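Local coordinates for protein probable CoA-transferase alpha subunit (Rhodococcus jostii, PDB 6COJ) that probably serves as the alpha subunit of a CoA-transferase-family enzyme and binds, together with a partner chain, a coenzyme A thioester of a spiro-lactone acid, at residues T63-G68 / D204-A209; A84-V89 / P99-A104; A111-D116 / G149-T154. The protein carries 1 engineered substitution. All blocks are in the same frame, centred on the assembly; numbering follows the deposited sequence.

Contact 1: residues T63-G68 / D204-A209; sequences TVVTYG and DLYCAA
Beyond strand 62-65 of the central parallel sheet the chain turns a corner at T66 and Y67, and there Y206 from helix 203-208 brings CE1 and OH of its ring up to the backbone of the turn. With CG anti to its carbonyl carbon (chi1 -81°), Y206 sends the ring from the helix toward the corner. The ring is slanted to what it meets: CE1 of Y206 comes to 3.5 Å from the carbonyl O of V65. Further out, OH of Y206 arrives 3.3 Å from CA of T66, and CD2 of Y67 is 3.9 Å from the same OH. Water 1 links the two segments, accepting from N of Y67 at 2.9 Å and from OH of Y206 at 2.8 Å, a water bridge between helix and corner. A phenylalanine here would probably leave water 1 without its side-chain donor and tie the helix to the corner less firmly. The ring of Y67, its OH bonded to the backbone O of A117, also meets W41, and both A117 and W41 line the thioester pocket. L177 of strand 177-184 touches V65 and Y206, while L124 of helix 117-128 packs on Y206, which wedges the contact between that helix and the sheet.

Contact 2: residues A84-V89 / P99-A104; sequences AYYGFV and PWFAKA. With F8G (S-{(3R,5R,9R)-1-[(2R,3S,4R,5R)-5-(6-amino-9H-purin-9-yl)-4-hydroxy-3-(phosphonooxy)tetrahydrofuran-2-yl]-3,5,9-trihydroxy-8,8-dimethyl-3,5-dioxido-10,14-dioxo-2,4,6-trioxa-11,15-diaza-3lambda~5~,5lambda~5~-diphosphaheptadecan-17-yl} (5R,10R)-7-hydroxy-10-methyl-2-oxo-1-oxaspiro[4.5]dec-6-ene-6-carbothioate (non-preferred name)), chain E.
V89 and F101 make the tight half of this contact. CG2 of V89 sits over the middle of the F101 ring, 3.5 Å from its centroid and only 12° off the normal, a clean CH-pi contact; CB of the same valine reaches CD2 of F101 at 3.6 Å, so the residue presses on the face with more than one carbon. The phenylalanine gets there with CG anti to its own backbone N (chi1 174°), which throws the ring out from helix 99-106 toward the sheet.

The leading end of that ring then meets Y86. The edge of F101 points at the face of Y86, ring centroids 5.3 Å apart and planes at 82°, a T-shaped stack in which CZ of F101 is 3.6 Å from CZ of Y86. CG2 of V89 also stands over the rim of the Y86 ring, so one methyl fills the corner between two nearly perpendicular aromatics. The phenol oxygen of Y86 is hydrogen-bonded to E114 on the next strand.

F88 makes a separate, ligand-facing contact: its CD2 lies 3.2 Å from the lactone carbonyl oxygen OAN of the bound thioester, met obliquely. A basic side chain of the other protein's chain makes a cation-pi contact with the ring, and the ring of W41 meets it too. The looser side is the outer face of the helix, where K103 is exposed and W100 partly so, neither touching the strand segment.

L72 of helix 70-77 packs on both V89 and F101. The whole is the hydrophobic seam of a beta-alpha-beta crossover, in which helix 99-106 links strand 81-86 to its parallel neighbour 111-114, as in Rossmann-like sheets.

Contact 3: residues A111-D116 / G149-T154; sequences AVREMD and GDELRT
A kink at chi2 (-63°) bends the R113 chain, while E151 runs out straight beyond CG (chi2 178°), and the two ends meet where the side chains pass at a slant. NE of R113 donates to OE1 of E151 at 2.8 Å, a salt bridge made through the inner nitrogen of the guanidinium and not through its terminal pair. The oxygen lies near the guanidinium plane, yet the N-H arrives from above the carboxylate plane, and the two flat groups stand 67° apart, so this is no side-by-side pairing.

The rest of the guanidinium is held too. NH1 of R113 turns back onto the carbonyl O of V112 at 2.9 Å. Water 2 accepts a hydrogen bond from NH2 of R113 at 2.8 Å and donates one to OE1 of E151 at 2.7 Å, which, with the V112 bond, should restrict rotation of the guanidinium.

E151 has further partners on the neighbouring strand: K83 pairs with OE1, and OE2 is hydrogen-bonded to the phenol of Y85. Close by, NH2 of R153 meets OD2 of D150 at 2.7 Å, a second salt bridge, within segment 149-154; NH1 of R153 bonds to P158 of the second subunit.

With two cationic groups and a water on one oxygen and a phenol on the other, the carboxylate of E151 is likely to stay ionised, and the contact rests on charge, with little buried surface.

In the fold
The three contacts share the parallel sheet, each starting from a different strand: 62-65, 81-86 and 111-114, which lie side by side in it. Contacts 1 and 2 are buried and touch directly, N of G68 probably hydrogen-bonded to O of F88; contact 2 contributes F88 to the thioester pocket, and contact 1 lies close by. Contact 1 sets a tyrosine against backbone and a valine, with a water bridge, while contact 2 is apolar across its segments. Contact 3, at the surface, its centre about 19 Å from the centre of the chain, is ionic and joins the outermost strand to the antiparallel-sheet region. Two tyrosines of strand 81-86 hydrogen-bond to acids of contact 3. Contacts 2 and 3 are nested inside the loop closed by contact 1.

Contact 1: residues T63-G68 / D204-A209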
loop_
_atom_site.group_PDB
_atom_site.type_symbol
_atom_site.label_atom_id
_atom_site.label_comp_id
_atom_site.label_asym_id
_atom_site.label_seq_id
_atom_site.Cartn_x
_atom_site.Cartn_y
_atom_site.Cartn_z
ATOM N N THR A 63 -6.134 10.527 23.704
ATOM C CA THR A 63 -6.410 9.226 23.123
ATOM C C THR A 63 -5.248 8.951 22.180
ATOM O O THR A 63 -4.994 9.744 21.269
ATOM C CB THR A 63 -7.742 9.260 22.372
ATOM O OG1 THR A 63 -8.809 9.454 23.311
ATOM C CG2 THR A 63 -7.979 7.954 21.627
ATOM N N VAL A 64 -4.508 7.876 22.429
ATOM C CA VAL A 64 -3.263 7.599 21.712
ATOM C C VAL A 64 -3.465 6.402 20.793
ATOM O O VAL A 64 -4.001 5.370 21.216
ATOM C CB VAL A 64 -2.086 7.366 22.678
ATOM C CG1 VAL A 64 -0.808 7.103 21.891
ATOM C CG2 VAL A 64 -1.893 8.575 23.561
ATOM N N VAL A 65 -3.025 6.543 19.542
ATOM C CA VAL A 65 -3.037 5.466 18.549
ATOM C C VAL A 65 -1.583 5.170 18.217
ATOM O O VAL A 65 -0.863 6.064 17.756
ATOM C CB VAL A 65 -3.802 5.873 17.278
ATOM C CG1 VAL A 65 -3.769 4.748 16.261
ATOM C CG2 VAL A 65 -5.241 6.247 17.613
ATOM N N THR A 66 -1.140 3.937 18.458
ATOM C CA THR A 66 0.292 3.689 18.327
ATOM C C THR A 66 0.576 2.196 18.249
ATOM O O THR A 66 -0.202 1.372 18.735
ATOM C CB THR A 66 1.049 4.299 19.517
ATOM O OG1 THR A 66 2.462 4.203 19.279
ATOM C CG2 THR A 66 0.691 3.581 20.826
ATOM N N TYR A 67 1.701 1.867 17.620
ATOM C CA TYR A 67 2.378 0.596 17.854
ATOM C C TYR A 67 3.292 0.858 19.038
ATOM O O TYR A 67 4.385 1.405 18.883
ATOM C CB TYR A 67 3.168 0.187 16.621
ATOM C CG TYR A 67 2.326 -0.315 15.469
ATOM C CD1 TYR A 67 1.574 -1.487 15.587
ATOM C CD2 TYR A 67 2.293 0.369 14.254
ATOM C CE1 TYR A 67 0.827 -1.972 14.506
ATOM C CE2 TYR A 67 1.556 -0.113 13.173
ATOM C CZ TYR A 67 0.826 -1.280 13.310
ATOM O OH TYR A 67 0.115 -1.745 12.216
ATOM N N GLY A 68 2.826 0.494 20.231
ATOM C CA GLY A 68 3.343 1.106 21.447
ATOM C C GLY A 68 4.724 0.644 21.879
ATOM O O GLY A 68 5.117 -0.510 21.718
ATOM N N ASP A 204 4.220 7.484 7.243
ATOM C CA ASP A 204 3.427 8.123 6.199
ATOM C C ASP A 204 1.935 7.966 6.468
ATOM O O ASP A 204 1.162 8.912 6.282
ATOM C CB ASP A 204 3.798 7.547 4.827
ATOM C CG ASP A 204 3.671 6.031 4.777
ATOM O OD1 ASP A 204 4.019 5.354 5.762
ATOM O OD2 ASP A 204 3.230 5.492 3.737
ATOM N N LEU A 205 1.511 6.775 6.904
ATOM C CA LEU A 205 0.096 6.556 7.190
ATOM C C LEU A 205 -0.380 7.395 8.371
ATOM O O LEU A 205 -1.492 7.933 8.348
ATOM C CB LEU A 205 -0.171 5.077 7.464
ATOM C CG LEU A 205 0.106 4.103 6.320
ATOM C CD1 LEU A 205 -0.215 2.672 6.728
ATOM C CD2 LEU A 205 -0.712 4.503 5.116
ATOM N N TYR A 206 0.440 7.517 9.416
ATOM C CA TYR A 206 0.054 8.363 10.542
ATOM C C TYR A 206 -0.165 9.797 10.085
ATOM O O TYR A 206 -1.158 10.433 10.449
ATOM C CB TYR A 206 1.109 8.299 11.651
ATOM C CG TYR A 206 0.999 7.087 12.553
ATOM C CD1 TYR A 206 -0.016 6.999 13.495
ATOM C CD2 TYR A 206 1.899 6.032 12.458
ATOM C CE1 TYR A 206 -0.127 5.896 14.333
ATOM C CE2 TYR A 206 1.799 4.920 13.286
ATOM C CZ TYR A 206 0.777 4.864 14.214
ATOM O OH TYR A 206 0.665 3.777 15.037
ATOM N N CYS A 207 0.744 10.321 9.264
ATOM C CA CYS A 207 0.557 11.681 8.772
ATOM C C CYS A 207 -0.687 11.788 7.904
ATOM O O CYS A 207 -1.466 12.742 8.040
ATOM C CB CYS A 207 1.790 12.138 7.996
ATOM S SG CYS A 207 3.199 12.476 9.068
ATOM N N ALA A 208 -0.903 10.806 7.024
ATOM C CA ALA A 208 -2.051 10.856 6.122
ATOM C C ALA A 208 -3.375 10.748 6.867
ATOM O O ALA A 208 -4.403 11.205 6.358
ATOM C CB ALA A 208 -1.939 9.753 5.062
ATOM N N ALA A 209 -3.377 10.149 8.060
ATOM C CA ALA A 209 -4.594 9.954 8.842
ATOM C C ALA A 209 -4.917 11.127 9.764
ATOM O O ALA A 209 -5.959 11.096 10.426
ATOM C CB ALA A 209 -4.468 8.682 9.689
HETATM O O HOH W 1 3.363 3.513 15.867
#

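Contact 2: residues A84-V89 / P99-A104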
loop_
_atom_site.group_PDB
_atom_site.type_symbol
_atom_site.label_atom_id
_atom_site.label_comp_id
_atom_site.label_asym_id
_atom_site.label_seq_id
_atom_site.Cartn_x
_atom_site.Cartn_y
_atom_site.Cartn_z
ATOM N N ALA A 84 -6.410 4.236 24.707
ATOM C CA ALA A 84 -5.298 3.839 23.855
ATOM C C ALA A 84 -5.755 2.802 22.845
ATOM O O ALA A 84 -6.383 1.806 23.216
ATOM C CB ALA A 84 -4.122 3.302 24.688
ATOM N N TYR A 85 -5.428 3.049 21.574
ATOM C CA TYR A 85 -5.628 2.121 20.470
ATOM C C TYR A 85 -4.247 1.632 20.052
ATOM O O TYR A 85 -3.409 2.443 19.650
ATOM C CB TYR A 85 -6.253 2.864 19.287
ATOM C CG TYR A 85 -7.680 3.335 19.479
ATOM C CD1 TYR A 85 -7.974 4.446 20.260
ATOM C CD2 TYR A 85 -8.733 2.672 18.862
ATOM C CE1 TYR A 85 -9.284 4.876 20.432
ATOM C CE2 TYR A 85 -10.044 3.099 19.022
ATOM C CZ TYR A 85 -10.309 4.203 19.812
ATOM O OH TYR A 85 -11.598 4.648 19.990
ATOM N N TYR A 86 -4.006 0.320 20.126
ATOM C CA TYR A 86 -2.654 -0.173 19.854
ATOM C C TYR A 86 -2.715 -1.626 19.414
ATOM O O TYR A 86 -3.640 -2.360 19.779
ATOM C CB TYR A 86 -1.743 -0.045 21.098
ATOM C CG TYR A 86 -2.321 -0.743 22.318
ATOM C CD1 TYR A 86 -3.179 -0.076 23.181
ATOM C CD2 TYR A 86 -2.051 -2.084 22.568
ATOM C CE1 TYR A 86 -3.734 -0.716 24.280
ATOM C CE2 TYR A 86 -2.615 -2.737 23.652
ATOM C CZ TYR A 86 -3.459 -2.053 24.490
ATOM O OH TYR A 86 -4.017 -2.688 25.573
ATOM N N GLY A 87 -1.697 -2.034 18.654
ATOM C CA GLY A 87 -1.568 -3.412 18.224
ATOM C C GLY A 87 -0.728 -4.220 19.186
ATOM O O GLY A 87 -0.824 -5.450 19.233
ATOM N N PHE A 88 0.106 -3.528 19.956
ATOM C CA PHE A 88 0.935 -4.138 20.986
ATOM C C PHE A 88 1.581 -3.001 21.760
ATOM O O PHE A 88 1.512 -1.838 21.356
ATOM C CB PHE A 88 2.030 -5.022 20.372
ATOM C CG PHE A 88 3.003 -4.269 19.504
ATOM C CD1 PHE A 88 4.106 -3.632 20.066
ATOM C CD2 PHE A 88 2.827 -4.208 18.124
ATOM C CE1 PHE A 88 5.002 -2.924 19.276
ATOM C CE2 PHE A 88 3.732 -3.516 17.327
ATOM C CZ PHE A 88 4.814 -2.876 17.903
ATOM N N VAL A 89 2.215 -3.351 22.873
ATOM C CA VAL A 89 3.165 -2.463 23.537
ATOM C C VAL A 89 4.401 -3.290 23.854
ATOM O O VAL A 89 4.304 -4.317 24.535
ATOM C CB VAL A 89 2.598 -1.827 24.821
ATOM C CG1 VAL A 89 3.652 -0.904 25.448
ATOM C CG2 VAL A 89 1.310 -1.057 24.512
ATOM N N PRO A 99 6.952 -1.066 31.680
ATOM C CA PRO A 99 6.423 -1.113 33.051
ATOM C C PRO A 99 5.451 0.003 33.365
ATOM O O PRO A 99 4.622 -0.159 34.267
ATOM C CB PRO A 99 7.688 -1.013 33.916
ATOM C CG PRO A 99 8.651 -0.218 33.053
ATOM C CD PRO A 99 8.373 -0.678 31.632
ATOM N N TRP A 100 5.525 1.137 32.666
ATOM C CA TRP A 100 4.565 2.203 32.929
ATOM C C TRP A 100 3.226 1.928 32.263
ATOM O O TRP A 100 2.167 2.185 32.851
ATOM C CB TRP A 100 5.125 3.557 32.499
ATOM C CG TRP A 100 6.012 4.176 33.529
ATOM C CD1 TRP A 100 7.356 4.398 33.437
ATOM C CD2 TRP A 100 5.619 4.634 34.827
ATOM N NE1 TRP A 100 7.824 4.977 34.596
ATOM C CE2 TRP A 100 6.774 5.135 35.463
ATOM C CE3 TRP A 100 4.396 4.686 35.506
ATOM C CZ2 TRP A 100 6.746 5.674 36.750
ATOM C CZ3 TRP A 100 4.369 5.214 36.783
ATOM C CH2 TRP A 100 5.533 5.705 37.391
ATOM N N PHE A 101 3.245 1.405 31.038
ATOM C CA PHE A 101 2.008 0.909 30.452
ATOM C C PHE A 101 1.396 -0.184 31.327
ATOM O O PHE A 101 0.186 -0.183 31.583
ATOM C CB PHE A 101 2.294 0.405 29.039
ATOM C CG PHE A 101 1.123 -0.263 28.385
ATOM C CD1 PHE A 101 0.011 0.471 28.000
ATOM C CD2 PHE A 101 1.135 -1.626 28.158
ATOM C CE1 PHE A 101 -1.069 -0.146 27.389
ATOM C CE2 PHE A 101 0.055 -2.253 27.544
ATOM C CZ PHE A 101 -1.046 -1.508 27.161
ATOM N N ALA A 102 2.219 -1.117 31.816
ATOM C CA ALA A 102 1.695 -2.177 32.677
ATOM C C ALA A 102 1.046 -1.605 33.931
ATOM O O ALA A 102 -0.022 -2.064 34.347
ATOM C CB ALA A 102 2.813 -3.156 33.053
ATOM N N LYS A 103 1.676 -0.602 34.544
ATOM C CA LYS A 103 1.108 -0.012 35.753
ATOM C C LYS A 103 -0.229 0.661 35.466
ATOM O O LYS A 103 -1.180 0.516 36.244
ATOM C CB LYS A 103 2.103 0.959 36.386
ATOM C CG LYS A 103 3.213 0.251 37.149
ATOM C CD LYS A 103 4.454 1.118 37.314
ATOM C CE LYS A 103 4.510 1.776 38.680
ATOM N NZ LYS A 103 3.379 2.715 38.892
ATOM N N ALA A 104 -0.328 1.395 34.356
ATOM C CA ALA A 104 -1.596 2.029 34.011
ATOM C C ALA A 104 -2.679 0.987 33.752
ATOM O O ALA A 104 -3.844 1.183 34.125
ATOM C CB ALA A 104 -1.416 2.942 32.800
HETATM C C4 F8G E . 0.245 -14.134 36.853
HETATM C C5 F8G E . -1.038 -14.770 36.522
HETATM C C6 F8G E . -2.284 -14.055 36.889
HETATM C C8 F8G E . 0.617 -16.042 35.868
HETATM N N1 F8G E . -2.201 -12.854 37.507
HETATM N N3 F8G E . 0.277 -12.931 37.473
HETATM C "C1'" F8G E . 2.640 -14.673 36.567
HETATM C C2 F8G E . -0.933 -12.194 37.851
HETATM C "C2'" F8G E . 3.515 -15.864 36.902
HETATM C "C3'" F8G E . 4.826 -15.448 36.275
HETATM C "C4'" F8G E . 4.391 -14.759 35.008
HETATM C "C5'" F8G E . 4.295 -15.767 33.883
HETATM C CAA F8G E . 2.821 -10.991 12.195
HETATM C CAB F8G E . 3.285 -11.560 13.513
HETATM C CAC F8G E . 3.689 -10.793 14.547
HETATM C CAD F8G E . 4.062 -9.332 14.340
HETATM C CAE F8G E . 3.986 -8.946 12.865
HETATM C CAF F8G E . 2.718 -9.481 12.233
HETATM C CAG F8G E . 3.716 -11.345 15.913
HETATM C CAI F8G E . 4.058 -7.442 12.650
HETATM C CAK F8G E . 5.430 -8.917 14.921
HETATM C CAL F8G E . 5.198 -7.919 16.070
HETATM C CAM F8G E . 3.693 -7.811 16.099
HETATM C CAQ F8G E . 3.488 -13.009 18.057
HETATM C CAR F8G E . 4.945 -13.185 18.448
HETATM C CAT F8G E . 5.103 -14.218 20.626
HETATM C CAU F8G E . 5.542 -14.012 22.063
HETATM C CAV F8G E . 4.966 -15.035 23.036
HETATM C CAX F8G E . 6.571 -15.456 24.776
HETATM C CAY F8G E . 7.013 -15.254 26.203
HETATM C CAZ F8G E . 6.734 -16.485 27.074
HETATM C CBA F8G E . 7.020 -16.135 28.527
HETATM C CBM F8G E . 5.268 -16.870 26.946
HETATM C CBN F8G E . 7.621 -17.664 26.693
HETATM N N6 F8G E . -3.493 -14.597 36.607
HETATM N N7 F8G E . -0.736 -15.938 35.920
HETATM N N9 F8G E . 1.194 -14.968 36.437
HETATM N NAS F8G E . 5.134 -13.120 19.878
HETATM N NAW F8G E . 5.476 -14.815 24.383
HETATM O "O2'" F8G E . 3.646 -16.060 38.312
HETATM O "O3'" F8G E . 5.434 -14.435 37.057
HETATM O "O4'" F8G E . 3.097 -14.229 35.289
HETATM O "O5'" F8G E . 5.603 -16.253 33.596
HETATM O OAH F8G E . 3.281 -12.771 13.587
HETATM O OAJ F8G E . 4.018 -10.607 16.843
HETATM O OAN F8G E . 3.007 -7.193 16.883
HETATM O OAO F8G E . 3.088 -8.565 15.037
HETATM O OBB F8G E . 6.224 -15.000 28.829
HETATM O OBD F8G E . 5.502 -15.188 31.309
HETATM O OBJ F8G E . 4.760 -15.307 20.183
HETATM O OBK F8G E . 7.198 -16.166 24.003
HETATM O OBL F8G E . 8.415 -14.946 26.242
HETATM O OBO F8G E . 5.601 -12.987 30.196
HETATM O OBP F8G E . 7.793 -14.103 30.654
HETATM O OBQ F8G E . 7.397 -16.858 31.863
HETATM O OBR F8G E . 5.045 -17.673 31.598
HETATM O OCI F8G E . 7.197 -13.558 38.651
HETATM O OCJ F8G E . 6.090 -15.740 39.073
HETATM O OCK F8G E . 7.713 -15.502 37.193
HETATM P PBC F8G E . 6.345 -14.295 30.268
HETATM P PBE F8G E . 5.935 -16.542 32.056
HETATM P PCH F8G E . 6.653 -14.816 38.021
HETATM S SAP F8G E . 3.348 -12.937 16.300
#

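Contact 3: residues A111-D116 / G149-T154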
loop_
_atom_site.group_PDB
_atom_site.type_symbol
_atom_site.label_atom_id
_atom_site.label_comp_id
_atom_site.label_asym_id
_atom_site.label_seq_id
_atom_site.Cartn_x
_atom_site.Cartn_y
_atom_site.Cartn_z
ATOM N N ALA A 111 -8.634 3.255 29.214
ATOM C CA ALA A 111 -9.547 2.410 28.461
ATOM C C ALA A 111 -8.799 1.975 27.213
ATOM O O ALA A 111 -8.184 2.808 26.541
ATOM C CB ALA A 111 -10.793 3.200 28.064
ATOM N N VAL A 112 -8.809 0.683 26.917
ATOM C CA VAL A 112 -8.025 0.172 25.794
ATOM C C VAL A 112 -8.925 -0.292 24.661
ATOM O O VAL A 112 -9.965 -0.928 24.883
ATOM C CB VAL A 112 -6.981 -0.902 26.173
ATOM C CG1 VAL A 112 -6.001 -0.362 27.224
ATOM C CG2 VAL A 112 -7.648 -2.174 26.657
ATOM N N ARG A 113 -8.510 0.040 23.438
ATOM C CA ARG A 113 -9.038 -0.593 22.236
ATOM C C ARG A 113 -7.887 -1.348 21.582
ATOM O O ARG A 113 -7.420 -1.011 20.482
ATOM C CB ARG A 113 -9.683 0.433 21.313
ATOM C CG ARG A 113 -10.883 1.136 21.936
ATOM C CD ARG A 113 -12.045 0.171 22.247
ATOM N NE ARG A 113 -13.162 0.881 22.860
ATOM C CZ ARG A 113 -13.328 1.018 24.170
ATOM N NH1 ARG A 113 -12.461 0.464 25.010
ATOM N NH2 ARG A 113 -14.368 1.697 24.632
ATOM N N GLU A 114 -7.418 -2.363 22.297
ATOM C CA GLU A 114 -6.370 -3.246 21.820
ATOM C C GLU A 114 -6.864 -3.978 20.578
ATOM O O GLU A 114 -8.043 -4.337 20.476
ATOM C CB GLU A 114 -6.047 -4.231 22.950
ATOM C CG GLU A 114 -4.914 -5.186 22.658
ATOM C CD GLU A 114 -4.472 -5.939 23.895
ATOM O OE1 GLU A 114 -4.322 -5.301 24.953
ATOM O OE2 GLU A 114 -4.291 -7.170 23.812
ATOM N N MET A 115 -5.967 -4.180 19.618
ATOM C CA MET A 115 -6.381 -4.765 18.351
ATOM C C MET A 115 -5.225 -5.538 17.744
ATOM O O MET A 115 -4.067 -5.374 18.136
ATOM C CB MET A 115 -6.872 -3.683 17.384
ATOM C CG MET A 115 -5.770 -2.763 16.879
ATOM S SD MET A 115 -6.411 -1.394 15.883
ATOM C CE MET A 115 -6.415 -0.072 17.104
ATOM N N ASP A 116 -5.545 -6.395 16.775
ATOM C CA ASP A 116 -4.484 -7.067 16.036
ATOM C C ASP A 116 -3.574 -6.031 15.375
ATOM O O ASP A 116 -4.027 -4.968 14.946
ATOM C CB ASP A 116 -5.081 -7.993 14.977
ATOM C CG ASP A 116 -4.023 -8.590 14.079
ATOM O OD1 ASP A 116 -3.429 -9.627 14.457
ATOM O OD2 ASP A 116 -3.774 -8.007 13.006
ATOM N N GLY A 149 -16.193 -4.095 22.006
ATOM C CA GLY A 149 -17.647 -4.132 22.034
ATOM C C GLY A 149 -18.258 -3.557 20.770
ATOM O O GLY A 149 -17.788 -3.810 19.651
ATOM N N ASP A 150 -19.300 -2.735 20.946
ATOM C CA ASP A 150 -20.056 -2.221 19.808
ATOM C C ASP A 150 -19.306 -1.151 19.019
ATOM O O ASP A 150 -19.809 -0.715 17.977
ATOM C CB ASP A 150 -21.434 -1.714 20.251
ATOM C CG ASP A 150 -22.379 -1.489 19.077
ATOM O OD1 ASP A 150 -22.511 -2.407 18.234
ATOM O OD2 ASP A 150 -22.981 -0.396 18.992
ATOM N N GLU A 151 -18.130 -0.720 19.476
ATOM C CA GLU A 151 -17.301 0.167 18.666
ATOM C C GLU A 151 -16.705 -0.553 17.460
ATOM O O GLU A 151 -16.279 0.107 16.506
ATOM C CB GLU A 151 -16.191 0.792 19.524
ATOM C CG GLU A 151 -15.474 1.955 18.840
ATOM C CD GLU A 151 -14.398 2.614 19.683
ATOM O OE1 GLU A 151 -14.423 2.499 20.932
ATOM O OE2 GLU A 151 -13.523 3.264 19.076
ATOM N N LEU A 152 -16.649 -1.887 17.487
ATOM C CA LEU A 152 -16.116 -2.689 16.388
ATOM C C LEU A 152 -17.239 -3.575 15.873
ATOM O O LEU A 152 -17.687 -4.488 16.574
ATOM C CB LEU A 152 -14.926 -3.532 16.848
ATOM C CG LEU A 152 -14.165 -4.270 15.743
ATOM C CD1 LEU A 152 -13.500 -3.275 14.801
ATOM C CD2 LEU A 152 -13.138 -5.196 16.365
ATOM N N ARG A 153 -17.689 -3.302 14.652
ATOM C CA ARG A 153 -18.776 -4.023 14.008
ATOM C C ARG A 153 -18.245 -4.811 12.817
ATOM O O ARG A 153 -17.119 -4.617 12.364
ATOM C CB ARG A 153 -19.879 -3.046 13.570
ATOM C CG ARG A 153 -20.532 -2.324 14.743
ATOM C CD ARG A 153 -21.436 -1.187 14.310
ATOM N NE ARG A 153 -22.078 -0.600 15.488
ATOM C CZ ARG A 153 -22.818 0.507 15.489
ATOM N NH1 ARG A 153 -23.023 1.184 14.369
ATOM N NH2 ARG A 153 -23.351 0.941 16.624
ATOM N N THR A 154 -19.079 -5.714 12.305
ATOM C CA THR A 154 -18.733 -6.474 11.114
ATOM C C THR A 154 -19.386 -5.866 9.881
ATOM O O THR A 154 -20.253 -4.995 9.963
ATOM C CB THR A 154 -19.152 -7.937 11.243
ATOM O OG1 THR A 154 -20.572 -8.016 11.441
ATOM C CG2 THR A 154 -18.441 -8.592 12.413
HETATM O O HOH W 2 -16.327 2.397 22.806
#